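Local coordinates for hypothetical protein (PDB 2H1T), which is of unknown function but probably binds glycolipids and may take part in glycolipid metabolism, at residues 48-53 with 108-113; 102-107 with 131-136; 124-129 with 145-150; 153-158 with 169-174. One frame throughout, in Å; residues are numbered along the deposited sequence. Where two conformers were deposited one is given.

Contact 1 of 4, residues 48-53 with 108-113; sequences LDYRLR and SPFTNT. With EDO (1,2-ethanediol), chain D.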
loop_
_atom_site.group_PDB
_atom_site.type_symbol
_atom_site.label_atom_id
_atom_site.label_comp_id
_atom_site.label_asym_id
_atom_site.label_seq_id
_atom_site.Cartn_x
_atom_site.Cartn_y
_atom_site.Cartn_z
ATOM N N LEU A 48 6.416 -3.694 1.510
ATOM C CA LEU A 48 7.631 -4.398 1.881
ATOM C C LEU A 48 7.267 -5.380 2.991
ATOM O O LEU A 48 6.672 -5.001 4.002
ATOM C CB LEU A 48 8.680 -3.415 2.414
ATOM C CG LEU A 48 9.972 -4.092 2.916
ATOM C CD1 LEU A 48 10.671 -4.787 1.780
ATOM C CD2 LEU A 48 10.906 -3.091 3.531
ATOM N N ASP A 49 7.619 -6.634 2.796
ATOM C CA ASP A 49 7.516 -7.678 3.828
ATOM C C ASP A 49 8.940 -8.058 4.160
ATOM O O ASP A 49 9.746 -8.250 3.271
ATOM C CB ASP A 49 6.769 -8.917 3.299
ATOM C CG ASP A 49 5.318 -8.632 2.943
ATOM O OD1 ASP A 49 4.652 -7.885 3.660
ATOM O OD2 ASP A 49 4.841 -9.165 1.912
ATOM N N TYR A 50 9.286 -8.117 5.434
ATOM C CA TYR A 50 10.624 -8.522 5.765
ATOM C C TYR A 50 10.700 -9.318 7.045
ATOM O O TYR A 50 9.818 -9.231 7.896
ATOM C CB TYR A 50 11.553 -7.306 5.801
ATOM C CG TYR A 50 11.407 -6.361 7.004
ATOM C CD1 TYR A 50 12.040 -6.618 8.237
ATOM C CD2 TYR A 50 10.731 -5.143 6.882
ATOM C CE1 TYR A 50 11.905 -5.725 9.312
ATOM C CE2 TYR A 50 10.649 -4.232 7.948
ATOM C CZ TYR A 50 11.244 -4.534 9.147
ATOM O OH TYR A 50 11.142 -3.622 10.190
ATOM N N ARG A 51 11.767 -10.086 7.155
ATOM C CA ARG A 51 12.024 -10.829 8.379
ATOM C C ARG A 51 13.481 -10.681 8.736
ATOM O O ARG A 51 14.345 -10.864 7.872
ATOM C CB ARG A 51 11.623 -12.305 8.195
ATOM C CG ARG A 51 12.008 -13.216 9.406
ATOM C CD ARG A 51 11.634 -14.698 9.208
ATOM N NE ARG A 51 12.230 -15.308 8.013
ATOM C CZ ARG A 51 13.449 -15.856 7.937
ATOM N NH1 ARG A 51 14.283 -15.867 8.990
ATOM N NH2 ARG A 51 13.845 -16.393 6.783
ATOM N N LEU A 52 13.743 -10.341 9.996
ATOM C CA LEU A 52 15.097 -10.282 10.534
ATOM C C LEU A 52 15.274 -11.304 11.634
ATOM O O LEU A 52 14.344 -11.600 12.392
ATOM C CB LEU A 52 15.422 -8.879 11.081
ATOM C CG LEU A 52 15.152 -7.708 10.129
ATOM C CD1 LEU A 52 15.452 -6.367 10.839
ATOM C CD2 LEU A 52 15.933 -7.889 8.818
ATOM N N ARG A 53 16.478 -11.864 11.697
ATOM C CA ARG A 53 16.823 -12.812 12.738
ATOM C C ARG A 53 18.197 -12.422 13.265
ATOM O O ARG A 53 19.100 -12.107 12.490
ATOM C CB ARG A 53 16.797 -14.243 12.203
ATOM C CG ARG A 53 17.236 -15.311 13.214
ATOM C CD ARG A 53 17.141 -16.761 12.663
ATOM N NE ARG A 53 18.036 -16.963 11.523
ATOM C CZ ARG A 53 19.345 -17.177 11.615
ATOM N NH1 ARG A 53 19.943 -17.221 12.795
ATOM N NH2 ARG A 53 20.070 -17.346 10.522
ATOM N N SER A 108 11.766 2.619 8.482
ATOM C CA SER A 108 11.338 1.884 9.682
ATOM C C SER A 108 12.089 2.293 10.924
ATOM O O SER A 108 13.312 2.209 10.984
ATOM C CB SER A 108 11.449 0.377 9.519
ATOM O OG SER A 108 11.143 -0.312 10.734
ATOM N N PRO A 109 11.346 2.641 11.980
ATOM C CA PRO A 109 12.084 2.948 13.214
ATOM C C PRO A 109 12.400 1.692 14.035
ATOM O O PRO A 109 13.088 1.756 15.091
ATOM C CB PRO A 109 11.114 3.872 13.944
ATOM C CG PRO A 109 9.815 3.355 13.581
ATOM C CD PRO A 109 9.901 2.878 12.142
ATOM N N PHE A 110 11.951 0.539 13.552
ATOM C CA PHE A 110 12.329 -0.729 14.222
ATOM C C PHE A 110 13.829 -0.873 14.357
ATOM O O PHE A 110 14.335 -1.215 15.444
ATOM C CB PHE A 110 11.790 -1.967 13.523
ATOM C CG PHE A 110 12.250 -3.265 14.154
ATOM C CD1 PHE A 110 12.113 -3.488 15.541
ATOM C CD2 PHE A 110 12.782 -4.252 13.398
ATOM C CE1 PHE A 110 12.531 -4.665 16.136
ATOM C CE2 PHE A 110 13.207 -5.437 13.999
ATOM C CZ PHE A 110 13.083 -5.639 15.358
ATOM N N THR A 111 14.545 -0.601 13.268
ATOM C CA THR A 111 15.949 -0.978 13.221
ATOM C C THR A 111 16.869 -0.192 14.159
ATOM O O THR A 111 17.961 -0.636 14.460
ATOM C CB THR A 111 16.490 -0.979 11.772
ATOM O OG1 THR A 111 16.289 0.303 11.142
ATOM C CG2 THR A 111 15.792 -2.079 10.972
ATOM N N ASN A 112 16.387 0.929 14.692
ATOM C CA ASN A 112 17.128 1.678 15.708
ATOM C C ASN A 112 17.331 0.848 16.993
ATOM O O ASN A 112 18.223 1.115 17.787
ATOM C CB ASN A 112 16.387 2.962 16.040
ATOM C CG ASN A 112 16.343 3.946 14.878
ATOM O OD1 ASN A 112 15.363 4.001 14.128
ATOM N ND2 ASN A 112 17.419 4.648 14.677
ATOM N N THR A 113 16.494 -0.166 17.175
ATOM C CA THR A 113 16.594 -1.045 18.336
ATOM C C THR A 113 17.877 -1.860 18.350
ATOM O O THR A 113 18.446 -2.090 19.412
ATOM C CB THR A 113 15.361 -1.946 18.392
ATOM O OG1 THR A 113 14.227 -1.115 18.593
ATOM C CG2 THR A 113 15.428 -2.948 19.545
HETATM C C1 EDO D . 8.821 -12.098 3.928
HETATM O O1 EDO D . 10.153 -11.631 3.701
HETATM C C2 EDO D . 8.739 -12.813 5.272
HETATM O O2 EDO D . 7.477 -12.565 5.936
#

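Contact 2 of 4, residues 102-107 with 131-136; sequences DIDIWP and ALYIEA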
loop_
_atom_site.group_PDB
_atom_site.type_symbol
_atom_site.label_atom_id
_atom_site.label_comp_id
_atom_site.label_asym_id
_atom_site.label_seq_id
_atom_site.Cartn_x
_atom_site.Cartn_y
_atom_site.Cartn_z
ATOM N N ASP A 102 24.882 -4.167 12.010
ATOM C CA ASP A 102 23.457 -3.867 12.134
ATOM C C ASP A 102 22.924 -3.433 10.759
ATOM O O ASP A 102 23.664 -2.869 9.926
ATOM C CB ASP A 102 23.170 -2.773 13.158
ATOM C CG ASP A 102 23.978 -2.923 14.404
ATOM O OD1 ASP A 102 23.717 -3.867 15.218
ATOM O OD2 ASP A 102 24.912 -2.110 14.550
ATOM N N ILE A 103 21.654 -3.712 10.547
ATOM C CA ILE A 103 20.914 -3.231 9.385
ATOM C C ILE A 103 20.085 -2.009 9.830
ATOM O O ILE A 103 19.654 -1.927 10.980
ATOM C CB ILE A 103 20.006 -4.350 8.791
ATOM C CG1 ILE A 103 20.823 -5.253 7.876
ATOM C CG2 ILE A 103 18.880 -3.804 7.937
ATOM C CD1 ILE A 103 19.966 -6.340 7.162
ATOM N N ASP A 104 19.906 -1.073 8.907
ATOM C CA ASP A 104 19.007 0.069 9.059
ATOM C C ASP A 104 18.146 0.102 7.793
ATOM O O ASP A 104 18.647 0.282 6.675
ATOM C CB ASP A 104 19.820 1.352 9.232
ATOM C CG ASP A 104 18.959 2.609 9.349
ATOM O OD1 ASP A 104 17.696 2.545 9.209
ATOM O OD2 ASP A 104 19.561 3.699 9.570
ATOM N N ILE A 105 16.855 -0.111 7.981
ATOM C CA ILE A 105 15.883 -0.152 6.870
ATOM C C ILE A 105 15.174 1.184 6.941
ATOM O O ILE A 105 14.687 1.549 8.006
ATOM C CB ILE A 105 14.797 -1.242 7.099
ATOM C CG1 ILE A 105 15.370 -2.672 7.036
ATOM C CG2 ILE A 105 13.692 -1.090 6.057
ATOM C CD1 ILE A 105 14.588 -3.697 7.845
ATOM N N TRP A 106 15.055 1.863 5.802
ATOM C CA TRP A 106 14.142 3.027 5.632
ATOM C C TRP A 106 12.956 2.514 4.819
ATOM O O TRP A 106 13.147 1.812 3.827
ATOM C CB TRP A 106 14.808 4.203 4.867
ATOM C CG TRP A 106 13.808 5.226 4.411
ATOM C CD1 TRP A 106 13.184 5.323 3.172
ATOM C CD2 TRP A 106 13.246 6.283 5.211
ATOM N NE1 TRP A 106 12.260 6.360 3.186
ATOM C CE2 TRP A 106 12.292 6.968 4.413
ATOM C CE3 TRP A 106 13.432 6.687 6.534
ATOM C CZ2 TRP A 106 11.556 8.051 4.894
ATOM C CZ3 TRP A 106 12.695 7.776 7.010
ATOM C CH2 TRP A 106 11.774 8.436 6.190
ATOM N N PRO A 107 11.739 2.904 5.184
ATOM C CA PRO A 107 11.345 3.702 6.340
ATOM C C PRO A 107 10.877 2.869 7.521
ATOM O O PRO A 107 9.701 2.490 7.594
ATOM C CB PRO A 107 10.184 4.520 5.771
ATOM C CG PRO A 107 9.568 3.656 4.767
ATOM C CD PRO A 107 10.601 2.720 4.249
ATOM N N ALA A 131 26.536 0.895 9.766
ATOM C CA ALA A 131 25.262 0.265 9.566
ATOM C C ALA A 131 25.093 -0.142 8.114
ATOM O O ALA A 131 25.538 0.554 7.204
ATOM C CB ALA A 131 24.108 1.222 9.965
ATOM N N LEU A 132 24.443 -1.264 7.872
ATOM C CA LEU A 132 24.066 -1.611 6.488
ATOM C C LEU A 132 22.697 -1.008 6.147
ATOM O O LEU A 132 21.650 -1.478 6.583
ATOM C CB LEU A 132 24.137 -3.136 6.273
ATOM C CG LEU A 132 23.852 -3.641 4.889
ATOM C CD1 LEU A 132 24.880 -3.056 3.870
ATOM C CD2 LEU A 132 23.891 -5.197 4.881
ATOM N N TYR A 133 22.719 0.074 5.377
ATOM C CA TYR A 133 21.533 0.907 5.166
ATOM C C TYR A 133 20.850 0.381 3.916
ATOM O O TYR A 133 21.466 0.303 2.838
ATOM C CB TYR A 133 21.930 2.350 4.966
ATOM C CG TYR A 133 20.773 3.264 4.598
ATOM C CD1 TYR A 133 19.775 3.572 5.541
ATOM C CD2 TYR A 133 20.679 3.836 3.328
ATOM C CE1 TYR A 133 18.708 4.422 5.229
ATOM C CE2 TYR A 133 19.612 4.684 3.022
ATOM C CZ TYR A 133 18.639 4.967 3.967
ATOM O OH TYR A 133 17.586 5.802 3.599
ATOM N N ILE A 134 19.577 0.032 4.065
ATOM C CA ILE A 134 18.761 -0.553 2.977
ATOM C C ILE A 134 17.481 0.288 2.904
ATOM O O ILE A 134 16.669 0.292 3.826
ATOM C CB ILE A 134 18.403 -2.037 3.280
ATOM C CG1 ILE A 134 19.669 -2.811 3.619
ATOM C CG2 ILE A 134 17.658 -2.695 2.057
ATOM C CD1 ILE A 134 19.457 -4.205 4.208
ATOM N N GLU A 135 17.343 1.007 1.802
ATOM C CA GLU A 135 16.235 1.927 1.574
ATOM C C GLU A 135 15.226 1.267 0.670
ATOM O O GLU A 135 15.531 0.956 -0.499
ATOM C CB GLU A 135 16.781 3.217 0.980
ATOM C CG GLU A 135 15.841 4.348 0.901
ATOM C CD GLU A 135 16.502 5.582 0.267
ATOM O OE1 GLU A 135 17.466 6.147 0.856
ATOM O OE2 GLU A 135 16.032 5.986 -0.810
ATOM N N ALA A 136 14.015 1.047 1.197
ATOM C CA ALA A 136 12.919 0.595 0.338
ATOM C C ALA A 136 12.448 1.782 -0.525
ATOM O O ALA A 136 12.513 2.931 -0.086
ATOM C CB ALA A 136 11.746 0.065 1.181
#

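Contact 3 of 4, residues 124-129 with 145-150; sequences GQRAEI and RQAYTR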
loop_
_atom_site.group_PDB
_atom_site.type_symbol
_atom_site.label_atom_id
_atom_site.label_comp_id
_atom_site.label_asym_id
_atom_site.label_seq_id
_atom_site.Cartn_x
_atom_site.Cartn_y
_atom_site.Cartn_z
ATOM N N GLY A 124 25.558 8.880 28.606
ATOM C CA GLY A 124 26.563 9.788 28.180
ATOM C C GLY A 124 27.460 9.132 27.178
ATOM O O GLY A 124 28.242 9.822 26.540
ATOM N N GLN A 125 27.326 7.820 27.008
ATOM C CA GLN A 125 28.253 7.073 26.162
ATOM C C GLN A 125 27.887 7.150 24.713
ATOM O O GLN A 125 26.755 6.886 24.361
ATOM C CB GLN A 125 28.266 5.608 26.572
ATOM C CG GLN A 125 29.439 4.816 26.083
ATOM C CD GLN A 125 29.363 3.351 26.525
ATOM O OE1 GLN A 125 28.588 2.982 27.424
ATOM N NE2 GLN A 125 30.129 2.502 25.845
ATOM N N ARG A 126 28.890 7.419 23.878
ATOM C CA ARG A 126 28.732 7.519 22.443
ATOM C C ARG A 126 29.386 6.320 21.760
ATOM O O ARG A 126 30.461 5.845 22.174
ATOM C CB ARG A 126 29.373 8.833 21.966
ATOM C CG ARG A 126 29.536 8.968 20.471
ATOM C CD ARG A 126 30.438 10.142 20.119
ATOM N NE ARG A 126 30.501 10.345 18.661
ATOM C CZ ARG A 126 29.669 11.110 17.957
ATOM N NH1 ARG A 126 28.700 11.771 18.564
ATOM N NH2 ARG A 126 29.809 11.207 16.630
ATOM N N ALA A 127 28.740 5.821 20.714
ATOM C CA ALA A 127 29.351 4.834 19.817
ATOM C C ALA A 127 29.167 5.223 18.357
ATOM O O ALA A 127 28.093 5.683 17.945
ATOM C CB ALA A 127 28.768 3.465 20.048
ATOM N N GLU A 128 30.206 5.018 17.554
ATOM C CA GLU A 128 30.056 5.163 16.138
ATOM C C GLU A 128 30.008 3.753 15.526
ATOM O O GLU A 128 30.818 2.887 15.869
ATOM C CB GLU A 128 31.172 6.015 15.558
ATOM C CG GLU A 128 31.410 7.320 16.339
ATOM C CD GLU A 128 32.256 8.326 15.585
ATOM O OE1 GLU A 128 33.028 7.889 14.709
ATOM O OE2 GLU A 128 32.178 9.551 15.866
ATOM N N ILE A 129 29.051 3.532 14.631
ATOM C CA ILE A 129 28.826 2.220 14.067
ATOM C C ILE A 129 28.861 2.344 12.551
ATOM O O ILE A 129 28.818 3.456 12.010
ATOM C CB ILE A 129 27.483 1.578 14.554
ATOM C CG1 ILE A 129 26.277 2.256 13.885
ATOM C CG2 ILE A 129 27.335 1.684 16.085
ATOM C CD1 ILE A 129 24.970 1.562 14.078
ATOM N N ARG A 145 27.961 5.180 7.965
ATOM C CA ARG A 145 28.482 5.519 9.277
ATOM C C ARG A 145 27.428 6.302 10.070
ATOM O O ARG A 145 26.843 7.251 9.565
ATOM C CB ARG A 145 29.788 6.313 9.150
ATOM C CG ARG A 145 30.969 5.468 8.637
ATOM C CD ARG A 145 32.194 6.292 8.283
ATOM N NE ARG A 145 32.605 7.109 9.421
ATOM C CZ ARG A 145 32.608 8.437 9.461
ATOM N NH1 ARG A 145 32.301 9.175 8.394
ATOM N NH2 ARG A 145 32.982 9.037 10.581
ATOM N N GLN A 146 27.188 5.853 11.299
ATOM C CA GLN A 146 26.160 6.422 12.160
ATOM C C GLN A 146 26.735 6.553 13.553
ATOM O O GLN A 146 27.668 5.855 13.896
ATOM C CB GLN A 146 24.940 5.525 12.200
ATOM C CG GLN A 146 24.310 5.275 10.846
ATOM C CD GLN A 146 23.087 4.420 10.908
ATOM O OE1 GLN A 146 22.778 3.799 11.944
ATOM N NE2 GLN A 146 22.329 4.420 9.813
ATOM N N ALA A 147 26.153 7.424 14.373
ATOM C CA ALA A 147 26.488 7.425 15.802
ATOM C C ALA A 147 25.244 7.380 16.675
ATOM O O ALA A 147 24.184 7.959 16.331
ATOM C CB ALA A 147 27.338 8.634 16.172
ATOM N N TYR A 148 25.390 6.680 17.792
ATOM C CA TYR A 148 24.399 6.665 18.855
ATOM C C TYR A 148 25.021 7.122 20.177
ATOM O O TYR A 148 26.097 6.659 20.587
ATOM C CB TYR A 148 23.831 5.251 19.031
ATOM C CG TYR A 148 22.836 4.783 17.996
ATOM C CD1 TYR A 148 23.252 4.403 16.714
ATOM C CD2 TYR A 148 21.498 4.618 18.329
ATOM C CE1 TYR A 148 22.303 3.934 15.747
ATOM C CE2 TYR A 148 20.568 4.160 17.397
ATOM C CZ TYR A 148 20.983 3.837 16.117
ATOM O OH TYR A 148 20.058 3.391 15.208
ATOM N N THR A 149 24.331 8.048 20.854
ATOM C CA THR A 149 24.692 8.415 22.194
ATOM C C THR A 149 23.509 8.216 23.148
ATOM O O THR A 149 22.407 8.722 22.894
ATOM C CB THR A 149 25.212 9.869 22.196
ATOM O OG1 THR A 149 26.265 9.983 21.203
ATOM C CG2 THR A 149 25.720 10.253 23.563
ATOM N N ARG A 150 23.725 7.488 24.245
ATOM C CA ARG A 150 22.707 7.353 25.264
ATOM C C ARG A 150 22.632 8.608 26.143
ATOM O O ARG A 150 23.606 9.002 26.796
ATOM C CB ARG A 150 22.916 6.092 26.107
ATOM C CG ARG A 150 21.982 6.010 27.295
ATOM C CD ARG A 150 22.019 4.656 27.958
ATOM N NE ARG A 150 21.572 4.761 29.328
ATOM C CZ ARG A 150 21.130 3.754 30.079
ATOM N NH1 ARG A 150 21.037 2.536 29.587
ATOM N NH2 ARG A 150 20.706 4.007 31.319
HETATM O O HOH W 1 27.874 12.237 21.312
HETATM O O HOH W 2 32.676 6.676 12.418
#

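Contact 4 of 4, residues 153-158 with 169-174; sequences ASHYLY and VLLVDE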
loop_
_atom_site.group_PDB
_atom_site.type_symbol
_atom_site.label_atom_id
_atom_site.label_comp_id
_atom_site.label_asym_id
_atom_site.label_seq_id
_atom_site.Cartn_x
_atom_site.Cartn_y
_atom_site.Cartn_z
ATOM N N ALA A 153 18.036 6.503 30.077
ATOM C CA ALA A 153 17.529 5.143 29.735
ATOM C C ALA A 153 16.571 5.148 28.582
ATOM O O ALA A 153 16.534 4.198 27.825
ATOM C CB ALA A 153 16.847 4.484 30.913
ATOM N N SER A 154 15.787 6.208 28.441
ATOM C CA SER A 154 14.735 6.209 27.413
ATOM C C SER A 154 15.003 7.138 26.199
ATOM O O SER A 154 14.183 7.230 25.279
ATOM C CB SER A 154 13.394 6.497 28.086
ATOM O OG SER A 154 13.285 7.862 28.431
ATOM N N HIS A 155 16.159 7.796 26.170
ATOM C CA HIS A 155 16.474 8.708 25.082
ATOM C C HIS A 155 17.861 8.443 24.536
ATOM O O HIS A 155 18.838 8.392 25.299
ATOM C CB HIS A 155 16.423 10.158 25.535
ATOM C CG HIS A 155 15.079 10.644 25.948
ATOM N ND1 HIS A 155 14.603 10.483 27.227
ATOM C CD2 HIS A 155 14.116 11.315 25.261
ATOM C CE1 HIS A 155 13.407 11.031 27.317
ATOM N NE2 HIS A 155 13.090 11.548 26.142
ATOM N N TYR A 156 17.929 8.344 23.201
ATOM C CA TYR A 156 19.147 8.197 22.439
ATOM C C TYR A 156 19.280 9.282 21.365
ATOM O O TYR A 156 18.313 9.562 20.636
ATOM C CB TYR A 156 19.145 6.827 21.729
ATOM C CG TYR A 156 19.504 5.723 22.666
ATOM C CD1 TYR A 156 18.556 5.211 23.555
ATOM C CD2 TYR A 156 20.811 5.214 22.728
ATOM C CE1 TYR A 156 18.908 4.213 24.471
ATOM C CE2 TYR A 156 21.137 4.177 23.628
ATOM C CZ TYR A 156 20.198 3.711 24.499
ATOM O OH TYR A 156 20.517 2.722 25.413
ATOM N N LEU A 157 20.472 9.880 21.290
ATOM C CA LEU A 157 20.820 10.767 20.180
ATOM C C LEU A 157 21.370 9.985 19.001
ATOM O O LEU A 157 22.410 9.310 19.099
ATOM C CB LEU A 157 21.798 11.835 20.621
ATOM C CG LEU A 157 22.240 12.858 19.569
ATOM C CD1 LEU A 157 21.075 13.787 19.195
ATOM C CD2 LEU A 157 23.428 13.603 20.080
ATOM N N TYR A 158 20.659 10.077 17.884
ATOM C CA TYR A 158 21.054 9.423 16.643
ATOM C C TYR A 158 21.712 10.510 15.760
ATOM O O TYR A 158 21.219 11.623 15.694
ATOM C CB TYR A 158 19.836 8.790 15.902
ATOM C CG TYR A 158 20.255 8.426 14.502
ATOM C CD1 TYR A 158 20.918 7.224 14.248
ATOM C CD2 TYR A 158 20.121 9.352 13.445
ATOM C CE1 TYR A 158 21.384 6.945 12.931
ATOM C CE2 TYR A 158 20.615 9.101 12.188
ATOM C CZ TYR A 158 21.253 7.893 11.940
ATOM O OH TYR A 158 21.704 7.644 10.643
ATOM N N VAL A 169 16.675 12.888 18.360
ATOM C CA VAL A 169 16.551 12.242 19.682
ATOM C C VAL A 169 15.384 11.264 19.682
ATOM O O VAL A 169 14.261 11.644 19.424
ATOM C CB VAL A 169 16.271 13.216 20.834
ATOM C CG1 VAL A 169 15.878 12.427 22.123
ATOM C CG2 VAL A 169 17.458 14.124 21.087
ATOM N N LEU A 170 15.672 9.988 19.947
ATOM C CA LEU A 170 14.679 8.916 19.921
ATOM C C LEU A 170 14.209 8.621 21.328
ATOM O O LEU A 170 15.028 8.541 22.275
ATOM C CB LEU A 170 15.228 7.637 19.280
ATOM C CG LEU A 170 16.030 7.805 17.973
ATOM C CD1 LEU A 170 16.289 6.396 17.336
ATOM C CD2 LEU A 170 15.420 8.738 17.006
ATOM N N LEU A 171 12.885 8.544 21.489
ATOM C CA LEU A 171 12.301 8.103 22.741
ATOM C C LEU A 171 11.973 6.601 22.559
ATOM O O LEU A 171 11.252 6.225 21.622
ATOM C CB LEU A 171 11.022 8.880 23.051
ATOM C CG LEU A 171 10.315 8.494 24.333
ATOM C CD1 LEU A 171 11.045 8.978 25.595
ATOM C CD2 LEU A 171 8.876 9.019 24.342
ATOM N N VAL A 172 12.532 5.776 23.434
ATOM C CA VAL A 172 12.416 4.337 23.377
ATOM C C VAL A 172 11.851 3.784 24.693
ATOM O O VAL A 172 11.898 4.435 25.743
ATOM C CB VAL A 172 13.760 3.654 23.014
ATOM C CG1 VAL A 172 14.294 4.273 21.731
ATOM C CG2 VAL A 172 14.838 3.814 24.129
ATOM N N ASP A 173 11.303 2.582 24.606
ATOM C CA ASP A 173 10.777 1.910 25.790
ATOM C C ASP A 173 11.850 1.061 26.397
ATOM O O ASP A 173 12.990 1.038 25.930
ATOM C CB ASP A 173 9.503 1.104 25.454
ATOM C CG ASP A 173 9.745 -0.069 24.535
ATOM O OD1 ASP A 173 10.903 -0.538 24.385
ATOM O OD2 ASP A 173 8.736 -0.528 23.945
ATOM N N GLU A 174 11.498 0.351 27.461
ATOM C CA GLU A 174 12.475 -0.429 28.181
ATOM C C GLU A 174 13.081 -1.577 27.424
ATOM O O GLU A 174 14.122 -2.073 27.836
ATOM C CB GLU A 174 11.873 -0.965 29.456
ATOM C CG GLU A 174 11.310 0.115 30.347
ATOM C CD GLU A 174 9.799 0.196 30.235
ATOM O OE1 GLU A 174 9.323 0.506 29.106
ATOM O OE2 GLU A 174 9.115 -0.075 31.284
HETATM O O HOH W 3 14.695 2.239 27.866
#

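Contact 1 of 4, residues 48-53 with 108-113
L52 and T111 bring their CA atoms no closer than 9.7 Å, so strand segment 48-53 and the turn at 108-113 meet through side chains rather than by backbone pairing. Y50 reaches across: with CG lodged between its own N and carbonyl carbon (chi1 74°), its ring extends toward the turn. Its OH comes to 3.4 Å from S108 OG and 3.7 Å from F110 CD2, which lies near the plane of the tyrosine ring, at its edge. The hydroxyls of these two buried residues share one acidic partner, as E22 of strand 16-26 bonds Y50 through one carboxylate oxygen and S108 through the other. S108 OG also accepts from F110 N at 3.1 Å (N-H...O 144°), closing an ST turn over residues 108-110. The phenylalanine ring is met at its edge by a methyl of L52, CD1 to CE2 4.0 Å, and the same methyl lies 4.3 Å from T111 CG2. F114 stacks edge-to-face with F110, and W10 of the second subunit also packs on it. On the other side of the strand, by D49 and R51, ethanediol O1 gives a weak bond of 3.4 Å to D49 O. The arrangement is a loop packed onto the inner face of an antiparallel sheet, with a glutamate between two hydroxyls beside an aromatic and aliphatic core.

Contact 2 of 4, residues 102-107 with 131-136
W106 and Y133 both turn CG away from their own backbone N (chi1 166° and 174°), which lays the two side chains next to each other, pointing the same way. Y133 OH comes to 3.4 Å from W106 CB, and E135 CG lies alongside, 3.6 Å from W106 CD1. The phenol is held by its bond to E135 OE1, 2.8 Å, met on the anti side of the carboxylate. P107, which follows a cis peptide bond, lays CB over the centre of the indole. W106 NE1 bonds E40, and W14 of the second subunit meets the ring. Beneath this face runs the parallel pairing of a beta-alpha-beta unit, strand 102-106, helix 113-119, strand 126-135, stitched by five backbone bonds, such as I134 N to D104 O at 2.8 Å. On the W106 and Y133 face the D104 carboxylate stands steeply to the Y133 ring, 82° between planes, with CG 4.0 Å from Y133 CD1, while its oxygens bond Q146 and, weakly, T111. The face bearing I103, L132, I105 and I134 is apolar: I103 CD1 meets I134 CD1 at 3.7 Å, and F65 of strand 60-69 packs on I105 and I134.

Contact 3 of 4, residues 124-129 with 145-150
I129 and Q146 form a hydrogen-bonded pair of the antiparallel hairpin made by strands 126-135 and 142-152, with I129 N to Q146 O at 2.8 Å. The face carrying A127, I129, Q146 and Y148 is the one packed under a helix. CG1 of I129 falls between its N and carbonyl carbon (chi1 74°), carrying CD1 across to Y148 CE1 at 3.9 Å and Q146 OE1 at 3.8 Å. Helix 113-119 packs on this face through P115, R118 and L119; Q146 NE2 gives its bond to D104, and N112 lies next to Y148 OH. The opposite face, with R126, E128, A147 and T149, is polar and hydrated. There the extended R126 chain sets one guanidinium face over A147 CB, 3.6 Å from NH2. In the guanidinium plane NH2 makes a salt bridge to E128 OE2 at 3.0 Å, two residues along the same strand, while NH1 bonds E159 and also a water that donates to T149 OG1. A second water bridges E128 OE1, 2.6 Å away, to R145 NH2; directly, those two charged atoms stand 4.3 Å apart. Opposite charges thus probably offset one another along the outer face: direct charge pairing between the segments' residues stays within one strand, from R126 to E128, and waters carry the polar side-chain links across, whereas the backbone bonds are common to both faces.

Contact 4 of 4, residues 153-158 with 169-174
H155 presents one face of its imidazole to the CD1 methyl of L171, a CH-pi contact 3.7 Å from the ring centroid and 30° off the normal. The methyl leans toward the far side of the ring, where NE2 is its nearest atom at 3.3 Å. The two side chains lie next to each other and point the same way, CG of H155 being anti to its carbonyl carbon (chi1 -65°) and CG of L171 anti to its N (179°). D152, just before the segment, receives a bond at the histidine's ND1 and so limits rotation of the ring. These residues form a non-hydrogen-bonded pair in the hairpin of strands 155-160 and 167-172. The neighbouring pair, Y156 and L170, is doubly bonded: Y156 N to L170 O at 3.1 Å and L170 N to Y156 O at 2.8 Å. V172 N reaches back to S154 O at 2.9 Å just before the first strand begins. On the Y156 and L170 face, V172 CG2 meets Y156 CD1 at 4.0 Å with the side chains crossing at about a right angle, and I116 of helix 113-119 packs against both. Y158 rests CB near L170, and its OH bonds a 2-methyl-2,4-pentanediol molecule, probably from the crystallisation liquor. Past the strand ends, one water donates to both A153 O and D173 O, and D173 continues into a salt bridge with R187.

Contacts 1 and 2 lie near the centre of the chain and are largely buried, while contacts 3 and 4 sit about 17 Å from it, each with one more open face. Contacts 2, 3 and 4 all belong to the mixed sheet: 2 and 3 share strand 126-135, and strand 142-152 of contact 3 pairs with strand 155-160 of contact 4 through T149 O and L157 N. Contact 1 instead joins the other, antiparallel sheet to the loop leaving strand 102-106, without backbone pairing; T111 links it to contact 2. Hydroxyls and aromatics dominate contact 1, an apolar face backing a W106/Y133 face contact 2, charge and water the outside of contact 3, aliphatic and CH-pi pairing contact 4.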